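Local coordinates for capsid (Human calicivirus NLV/Boxer/2001/US, PDB 4RDJ), which forms the protruding domain of a norovirus capsid protein, the outer part of the virion that probably takes part in host attachment, at residues 183-188 and 227-232; 212-217 and 274-279. All blocks are in the same frame, centred on the assembly; numbering follows the deposited sequence.

Contact 1: 183-188 and 227-232; sequences LNLWAV and PKVPCT
Leu185 and Pro230 make the tight part of this contact. CD1 of Leu185 comes to 3.9 Å from CD of Pro230, and its CB lies nearly as near the same ring carbon. The two side chains cross at about a right angle. The same methyl, Leu185 CD1, also sits 3.3 Å from the carbonyl O of Lys228 and 4.3 Å from CG2 of Val229. One branch of the leucine thus meets three successive residues of strand 228-231. It gets there because CG lies beside the backbone N (chi1 -56°), with CD1 extended beyond it.

Trp186 packs more loosely. Its CH2 atom is 4.4 Å from CG of Pro230, which lies over one face of the indole. The ring also meets Tyr216 edge-to-face, and Pro230 itself touches that tyrosine.

Leu185 and Trp186 sit at the middle of a type I beta turn from Asn184 to Ala187. An Asx turn overlaps it: Trp186 N gives a hydrogen bond of 2.8 Å to Asn184 OD1, from above the amide carbonyl plane. This bond ties the side chain of Asn184 to the turn's own backbone.

The solvent side is at Lys228. Its side chain is exposed and leads away from the loop. At the Pro227 end, the second subunit comes close, where its Leu127 packs on that proline.

The loop and strand are also joined through a third segment. Arg28 NH1 donates to the carbonyl oxygens of both Leu185 and Pro230, while Asn26 ND2 serves Val229 O. The direct contact is apolar, and the polar link between loop and strand runs through Arg28. Packing and an indirect polar bridge therefore probably act together in holding the loop against the strand.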
ATOM      1  N   LEU B 183      24.374  -4.451   6.306  1.00 15.68           N
ATOM      2  CA  LEU B 183      23.115  -3.833   5.918  1.00 14.17           C
ATOM      3  C   LEU B 183      22.519  -3.119   7.127  1.00 16.53           C
ATOM      4  O   LEU B 183      21.912  -3.747   8.005  1.00 20.29           O
ATOM      5  CB  LEU B 183      22.147  -4.884   5.355  1.00 13.81           C
ATOM      6  CG  LEU B 183      20.773  -4.374   4.911  1.00 12.55           C
ATOM      7  CD1 LEU B 183      20.906  -3.144   4.015  1.00 14.46           C
ATOM      8  CD2 LEU B 183      20.001  -5.477   4.188  1.00 16.55           C
ATOM      9  N   ASN B 184      22.730  -1.807   7.180  1.00 14.12           N
ATOM     10  CA  ASN B 184      22.348  -0.983   8.322  1.00 12.97           C
ATOM     11  C   ASN B 184      21.045  -0.263   8.028  1.00 12.25           C
ATOM     12  O   ASN B 184      21.014   0.674   7.229  1.00 14.29           O
ATOM     13  CB  ASN B 184      23.461   0.025   8.624  1.00 16.54           C
ATOM     14  CG  ASN B 184      23.102   1.008   9.733  1.00 19.23           C
ATOM     15  OD1 ASN B 184      22.058   0.907  10.376  1.00 17.48           O
ATOM     16  ND2 ASN B 184      23.990   1.967   9.965  1.00 29.17           N
ATOM     17  N   LEU B 185      19.965  -0.715   8.661  1.00 11.49           N
ATOM     18  CA  LEU B 185      18.652  -0.159   8.369  1.00 11.97           C
ATOM     19  C   LEU B 185      18.384   1.167   9.090  1.00 13.79           C
ATOM     20  O   LEU B 185      17.316   1.760   8.923  1.00 12.43           O
ATOM     21  CB  LEU B 185      17.554  -1.193   8.656  1.00 13.68           C
ATOM     22  CG  LEU B 185      17.741  -2.511   7.889  1.00 12.77           C
ATOM     23  CD1 LEU B 185      16.613  -3.498   8.192  1.00 17.15           C
ATOM     24  CD2 LEU B 185      17.849  -2.270   6.372  1.00 14.33           C
ATOM     25  N   TRP B 186      19.361   1.638   9.865  1.00 14.40           N
ATOM     26  CA  TRP B 186      19.295   2.965  10.489  1.00 15.15           C
ATOM     27  C   TRP B 186      19.962   4.037   9.639  1.00 12.70           C
ATOM     28  O   TRP B 186      19.807   5.235   9.908  1.00 16.07           O
ATOM     29  CB  TRP B 186      19.983   2.970  11.856  1.00 15.41           C
ATOM     30  CG  TRP B 186      19.521   1.904  12.755  1.00 23.67           C
ATOM     31  CD1 TRP B 186      20.163   0.734  13.042  1.00 24.42           C
ATOM     32  CD2 TRP B 186      18.304   1.891  13.498  1.00 21.11           C
ATOM     33  NE1 TRP B 186      19.416  -0.005  13.930  1.00 25.96           N
ATOM     34  CE2 TRP B 186      18.270   0.685  14.224  1.00 30.33           C
ATOM     35  CE3 TRP B 186      17.252   2.794  13.640  1.00 29.08           C
ATOM     36  CZ2 TRP B 186      17.210   0.350  15.062  1.00 27.88           C
ATOM     37  CZ3 TRP B 186      16.205   2.461  14.466  1.00 27.89           C
ATOM     38  CH2 TRP B 186      16.188   1.247  15.165  1.00 24.77           C
ATOM     39  N   ALA B 187      20.717   3.614   8.631  1.00 13.06           N
ATOM     40  CA  ALA B 187      21.439   4.562   7.791  1.00 14.33           C
ATOM     41  C   ALA B 187      20.472   5.492   7.058  1.00 11.55           C
ATOM     42  O   ALA B 187      19.457   5.049   6.512  1.00 15.35           O
ATOM     43  CB  ALA B 187      22.324   3.828   6.798  1.00 15.55           C
ATOM     44  N   VAL B 188      20.785   6.786   7.049  1.00 15.08           N
ATOM     45  CA  VAL B 188      20.034   7.755   6.260  1.00 15.54           C
ATOM     46  C   VAL B 188      20.711   7.875   4.896  1.00 12.52           C
ATOM     47  O   VAL B 188      21.919   8.099   4.831  1.00 14.44           O
ATOM     48  CB  VAL B 188      20.012   9.147   6.935  1.00 15.86           C
ATOM     49  CG1 VAL B 188      19.128  10.107   6.152  1.00 17.67           C
ATOM     50  CG2 VAL B 188      19.520   9.040   8.375  1.00 17.20           C
ATOM     51  N   PRO B 227      16.695  -9.273   8.000  1.00 11.55           N
ATOM     52  CA  PRO B 227      15.347  -9.313   7.412  1.00 12.88           C
ATOM     53  C   PRO B 227      14.222  -8.837   8.330  1.00 12.17           C
ATOM     54  O   PRO B 227      13.158  -9.471   8.401  1.00 14.18           O
ATOM     55  CB  PRO B 227      15.171 -10.791   7.070  1.00 13.74           C
ATOM     56  CG  PRO B 227      15.991 -11.501   8.104  1.00 14.09           C
ATOM     57  CD  PRO B 227      17.186 -10.617   8.352  1.00 13.03           C
ATOM     58  N   LYS B 228      14.455  -7.729   9.022  1.00 12.12           N
ATOM     59  CA  LYS B 228      13.451  -7.134   9.895  1.00 13.60           C
ATOM     60  C   LYS B 228      13.540  -5.619   9.770  1.00 13.61           C
ATOM     61  O   LYS B 228      14.511  -5.012  10.225  1.00 14.26           O
ATOM     62  CB  LYS B 228      13.682  -7.560  11.351  1.00 14.93           C
ATOM     63  CG  LYS B 228      12.633  -7.025  12.303  1.00 18.79           C
ATOM     64  CD  LYS B 228      13.041  -7.186  13.766  1.00 29.49           C
ATOM     65  CE  LYS B 228      12.663  -8.530  14.333  1.00 37.83           C
ATOM     66  NZ  LYS B 228      13.019  -8.581  15.783  1.00 39.86           N
ATOM     67  N   VAL B 229      12.538  -5.013   9.141  1.00 11.11           N
ATOM     68  CA  VAL B 229      12.572  -3.576   8.865  1.00 10.17           C
ATOM     69  C   VAL B 229      11.857  -2.793   9.967  1.00 10.34           C
ATOM     70  O   VAL B 229      10.667  -2.991  10.194  1.00 10.33           O
ATOM     71  CB  VAL B 229      11.909  -3.254   7.506  1.00 10.17           C
ATOM     72  CG1 VAL B 229      11.748  -1.738   7.327  1.00 10.87           C
ATOM     73  CG2 VAL B 229      12.712  -3.860   6.358  1.00 12.69           C
ATOM     74  N   PRO B 230      12.587  -1.916  10.673  1.00 10.17           N
ATOM     75  CA  PRO B 230      11.986  -1.088  11.724  1.00 11.24           C
ATOM     76  C   PRO B 230      11.478   0.239  11.166  1.00  8.69           C
ATOM     77  O   PRO B 230      12.102   0.796  10.267  1.00 10.92           O
ATOM     78  CB  PRO B 230      13.170  -0.832  12.654  1.00 11.48           C
ATOM     79  CG  PRO B 230      14.343  -0.715  11.687  1.00 11.07           C
ATOM     80  CD  PRO B 230      14.047  -1.710  10.581  1.00 10.71           C
ATOM     81  N   CYS B 231      10.362   0.726  11.696  1.00  9.50           N
ATOM     82  CA  CYS B 231       9.858   2.057  11.340  1.00  9.50           C
ATOM     83  C   CYS B 231       9.309   2.722  12.600  1.00  9.60           C
ATOM     84  O   CYS B 231       9.080   2.046  13.612  1.00 11.60           O
ATOM     85  CB  CYS B 231       8.791   1.970  10.236  1.00 11.73           C
ATOM     86  SG  CYS B 231       7.193   1.304  10.749  1.00 10.25           S
ATOM     87  N   THR B 232       9.106   4.037  12.566  1.00 10.46           N
ATOM     88  CA  THR B 232       8.667   4.730  13.778  1.00 10.18           C
ATOM     89  C   THR B 232       7.153   4.974  13.890  1.00 10.35           C
ATOM     90  O   THR B 232       6.667   5.364  14.952  1.00 13.12           O
ATOM     91  CB  THR B 232       9.477   6.016  14.052  1.00 11.58           C
ATOM     92  OG1 THR B 232       9.710   6.724  12.824  1.00 12.63           O
ATOM     93  CG2 THR B 232      10.827   5.651  14.670  1.00 15.27           C
TER

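Contact 2: 212-217 and 274-279; sequences EAIVYF and EGYMTC
This is an antiparallel beta pairing in an antiparallel sheet of the protruding domain, joining strands 213-220 and 276-279. Ala213 and Cys279 form a hydrogen-bonded pair: Ala213 N to Cys279 O is 2.9 Å, and Cys279 N to Ala213 O is 3.0 Å. Ile214 is paired with Thr278 as a non-hydrogen-bonded pair, their side chains diverging. The next bond, Val215 N to Met277 O, is 2.8 Å and almost straight at 178°. Beyond it the strands part, and a water spans the gap between Val215 O and Met277 N.

At the other end, Thr278 OG1 donates to Glu212 OE1 over 2.7 Å, from above the carboxylate plane. Tyr272 OH also bonds to OE1, and Lys270 forms a salt bridge with OE2. The carboxylate is thus held at both oxygens, which probably favours its charged form.

The apolar side is formed by Val215, Cys279, Met277 and Phe217. Val215 CG2 touches Cys279 SG at 3.8 Å. The methionine bends at chi3 (-72°). Its SD stands at the ring edge, 5.2 Å from the Phe217 centroid, a Met-aromatic contact, and its CE lies 3.8 Å from Phe217 CZ, near the ring plane.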
ATOM      1  N   GLU B 212      12.750   5.558  29.240  1.00 16.70           N
ATOM      2  CA  GLU B 212      11.949   5.431  28.032  1.00 17.51           C
ATOM      3  C   GLU B 212      12.816   5.001  26.863  1.00 16.10           C
ATOM      4  O   GLU B 212      14.017   5.277  26.830  1.00 21.49           O
ATOM      5  CB  GLU B 212      11.247   6.747  27.695  1.00 16.07           C
ATOM      6  CG  GLU B 212      10.070   7.082  28.596  1.00 17.96           C
ATOM      7  CD  GLU B 212       9.366   8.367  28.183  1.00 19.43           C
ATOM      8  OE1 GLU B 212       9.202   8.607  26.963  1.00 17.99           O
ATOM      9  OE2 GLU B 212       8.990   9.142  29.078  1.00 27.36           O
ATOM     10  N   ALA B 213      12.194   4.332  25.899  1.00 14.84           N
ATOM     11  CA  ALA B 213      12.869   3.897  24.687  1.00 15.11           C
ATOM     12  C   ALA B 213      11.900   4.043  23.523  1.00 14.65           C
ATOM     13  O   ALA B 213      10.706   3.777  23.669  1.00 15.01           O
ATOM     14  CB  ALA B 213      13.326   2.444  24.827  1.00 17.49           C
ATOM     15  N   ILE B 214      12.407   4.474  22.372  1.00 13.76           N
ATOM     16  CA  ILE B 214      11.592   4.578  21.167  1.00 12.54           C
ATOM     17  C   ILE B 214      11.066   3.206  20.765  1.00 13.21           C
ATOM     18  O   ILE B 214      11.805   2.209  20.798  1.00 13.93           O
ATOM     19  CB  ILE B 214      12.406   5.182  20.004  1.00 13.19           C
ATOM     20  CG1 ILE B 214      12.883   6.592  20.376  1.00 14.59           C
ATOM     21  CG2 ILE B 214      11.597   5.174  18.700  1.00 15.37           C
ATOM     22  CD1 ILE B 214      13.871   7.193  19.396  1.00 15.96           C
ATOM     23  N   VAL B 215       9.788   3.155  20.405  1.00 12.57           N
ATOM     24  CA  VAL B 215       9.177   1.924  19.916  1.00 13.73           C
ATOM     25  C   VAL B 215       9.283   1.850  18.396  1.00 12.55           C
ATOM     26  O   VAL B 215       8.937   2.798  17.689  1.00 14.02           O
ATOM     27  CB  VAL B 215       7.696   1.825  20.318  1.00 16.48           C
ATOM     28  CG1 VAL B 215       7.045   0.590  19.678  1.00 17.97           C
ATOM     29  CG2 VAL B 215       7.555   1.800  21.840  1.00 21.37           C
ATOM     30  N   TYR B 216       9.777   0.728  17.892  1.00 12.49           N
ATOM     31  CA  TYR B 216       9.830   0.513  16.455  1.00 11.45           C
ATOM     32  C   TYR B 216       8.843  -0.567  16.074  1.00 11.02           C
ATOM     33  O   TYR B 216       8.760  -1.597  16.737  1.00 13.09           O
ATOM     34  CB  TYR B 216      11.241   0.120  16.015  1.00 11.96           C
ATOM     35  CG  TYR B 216      12.252   1.196  16.304  1.00 11.11           C
ATOM     36  CD1 TYR B 216      12.439   2.250  15.418  1.00 14.78           C
ATOM     37  CD2 TYR B 216      13.009   1.171  17.473  1.00 14.31           C
ATOM     38  CE1 TYR B 216      13.350   3.249  15.681  1.00 14.61           C
ATOM     39  CE2 TYR B 216      13.927   2.171  17.748  1.00 13.30           C
ATOM     40  CZ  TYR B 216      14.091   3.204  16.847  1.00 14.70           C
ATOM     41  OH  TYR B 216      14.996   4.202  17.110  1.00 16.54           O
ATOM     42  N   PHE B 217       8.100  -0.318  15.002  1.00  9.86           N
ATOM     43  CA  PHE B 217       7.186  -1.290  14.433  1.00 10.17           C
ATOM     44  C   PHE B 217       7.942  -2.025  13.345  1.00 10.57           C
ATOM     45  O   PHE B 217       8.570  -1.405  12.490  1.00 11.23           O
ATOM     46  CB  PHE B 217       5.941  -0.573  13.902  1.00 11.45           C
ATOM     47  CG  PHE B 217       5.271   0.263  14.949  1.00  9.56           C
ATOM     48  CD1 PHE B 217       4.361  -0.307  15.825  1.00 12.80           C
ATOM     49  CD2 PHE B 217       5.624   1.593  15.118  1.00 11.12           C
ATOM     50  CE1 PHE B 217       3.780   0.447  16.826  1.00 16.60           C
ATOM     51  CE2 PHE B 217       5.051   2.351  16.111  1.00 13.98           C
ATOM     52  CZ  PHE B 217       4.124   1.777  16.972  1.00 14.58           C
ATOM     53  N   GLU B 274       6.215  15.031  17.607  1.00 14.65           N
ATOM     54  CA  GLU B 274       7.046  14.788  16.425  1.00 14.26           C
ATOM     55  C   GLU B 274       6.647  13.531  15.648  1.00 13.29           C
ATOM     56  O   GLU B 274       7.139  13.300  14.542  1.00 19.26           O
ATOM     57  CB  GLU B 274       8.521  14.708  16.815  1.00 16.94           C
ATOM     58  CG  GLU B 274       9.108  16.020  17.308  1.00 19.93           C
ATOM     59  CD  GLU B 274       8.862  16.278  18.792  1.00 25.05           C
ATOM     60  OE1 GLU B 274       8.225  15.444  19.469  1.00 21.24           O
ATOM     61  OE2 GLU B 274       9.312  17.328  19.287  1.00 33.30           O
ATOM     62  N   GLY B 275       5.763  12.725  16.224  1.00 13.38           N
ATOM     63  CA  GLY B 275       5.227  11.565  15.530  1.00 12.72           C
ATOM     64  C   GLY B 275       6.007  10.287  15.736  1.00 13.98           C
ATOM     65  O   GLY B 275       6.434   9.642  14.783  1.00 18.68           O
ATOM     66  N   TYR B 276       6.200   9.923  16.993  1.00 14.52           N
ATOM     67  CA  TYR B 276       6.809   8.646  17.331  1.00 13.83           C
ATOM     68  C   TYR B 276       6.321   8.266  18.721  1.00 11.97           C
ATOM     69  O   TYR B 276       5.721   9.083  19.423  1.00 15.71           O
ATOM     70  CB  TYR B 276       8.338   8.724  17.270  1.00 12.91           C
ATOM     71  CG  TYR B 276       8.942   9.584  18.352  1.00 13.19           C
ATOM     72  CD1 TYR B 276       9.473   9.014  19.505  1.00 13.49           C
ATOM     73  CD2 TYR B 276       8.974  10.972  18.226  1.00 14.73           C
ATOM     74  CE1 TYR B 276      10.016   9.798  20.499  1.00 15.43           C
ATOM     75  CE2 TYR B 276       9.523  11.763  19.218  1.00 19.29           C
ATOM     76  CZ  TYR B 276      10.038  11.172  20.351  1.00 16.18           C
ATOM     77  OH  TYR B 276      10.584  11.955  21.345  1.00 21.06           O
ATOM     78  N   MET B 277       6.587   7.029  19.111  1.00 12.98           N
ATOM     79  CA  MET B 277       6.046   6.467  20.333  1.00 15.41           C
ATOM     80  C   MET B 277       7.189   5.955  21.194  1.00 13.38           C
ATOM     81  O   MET B 277       8.217   5.512  20.669  1.00 14.50           O
ATOM     82  CB  MET B 277       5.135   5.300  19.951  1.00 20.03           C
ATOM     83  CG  MET B 277       4.114   4.907  20.955  1.00 26.62           C
ATOM     84  SD  MET B 277       3.145   3.556  20.261  1.00 17.67           S
ATOM     85  CE  MET B 277       2.161   4.357  18.997  1.00 18.21           C
ATOM     86  N   THR B 278       7.020   6.024  22.512  1.00 13.47           N
ATOM     87  CA  THR B 278       7.966   5.405  23.431  1.00 12.93           C
ATOM     88  C   THR B 278       7.270   4.503  24.443  1.00 15.80           C
ATOM     89  O   THR B 278       6.045   4.553  24.623  1.00 15.16           O
ATOM     90  CB  THR B 278       8.752   6.449  24.239  1.00 16.15           C
ATOM     91  OG1 THR B 278       7.848   7.138  25.114  1.00 16.19           O
ATOM     92  CG2 THR B 278       9.442   7.445  23.317  1.00 17.38           C
ATOM     93  N   CYS B 279       8.071   3.687  25.114  1.00 16.05           N
ATOM     94  CA  CYS B 279       7.584   2.867  26.206  1.00 17.03           C
ATOM     95  C   CYS B 279       8.681   2.789  27.247  1.00 19.76           C
ATOM     96  O   CYS B 279       9.791   3.263  27.018  1.00 19.95           O
ATOM     97  CB  CYS B 279       7.244   1.461  25.706  1.00 19.06           C
ATOM     98  SG  CYS B 279       8.693   0.480  25.232  1.00 23.40           S
TER
HETATM   99  O   HOH W   1       7.921   5.340  17.367  1.00 13.14           O

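In the fold
Both contacts are largely buried and reach the same antiparallel sheet. Strand 213-220, part of contact 2, is also the sheet neighbour of strand 228-231 in contact 1. Their segments alternate along the chain, and their centres are about 15 Å apart. They meet directly, as Cys231 N probably bonds to Phe217 O, and CG2 of Thr232 packs on the Tyr216 ring. Contact 2 is strand against strand, so backbone bonds carry it, with a polar cluster at one end. Contact 1 sets a loop against a strand and relies on apolar side chains. It also lies nearer the chain centre, yet one end reaches the second subunit.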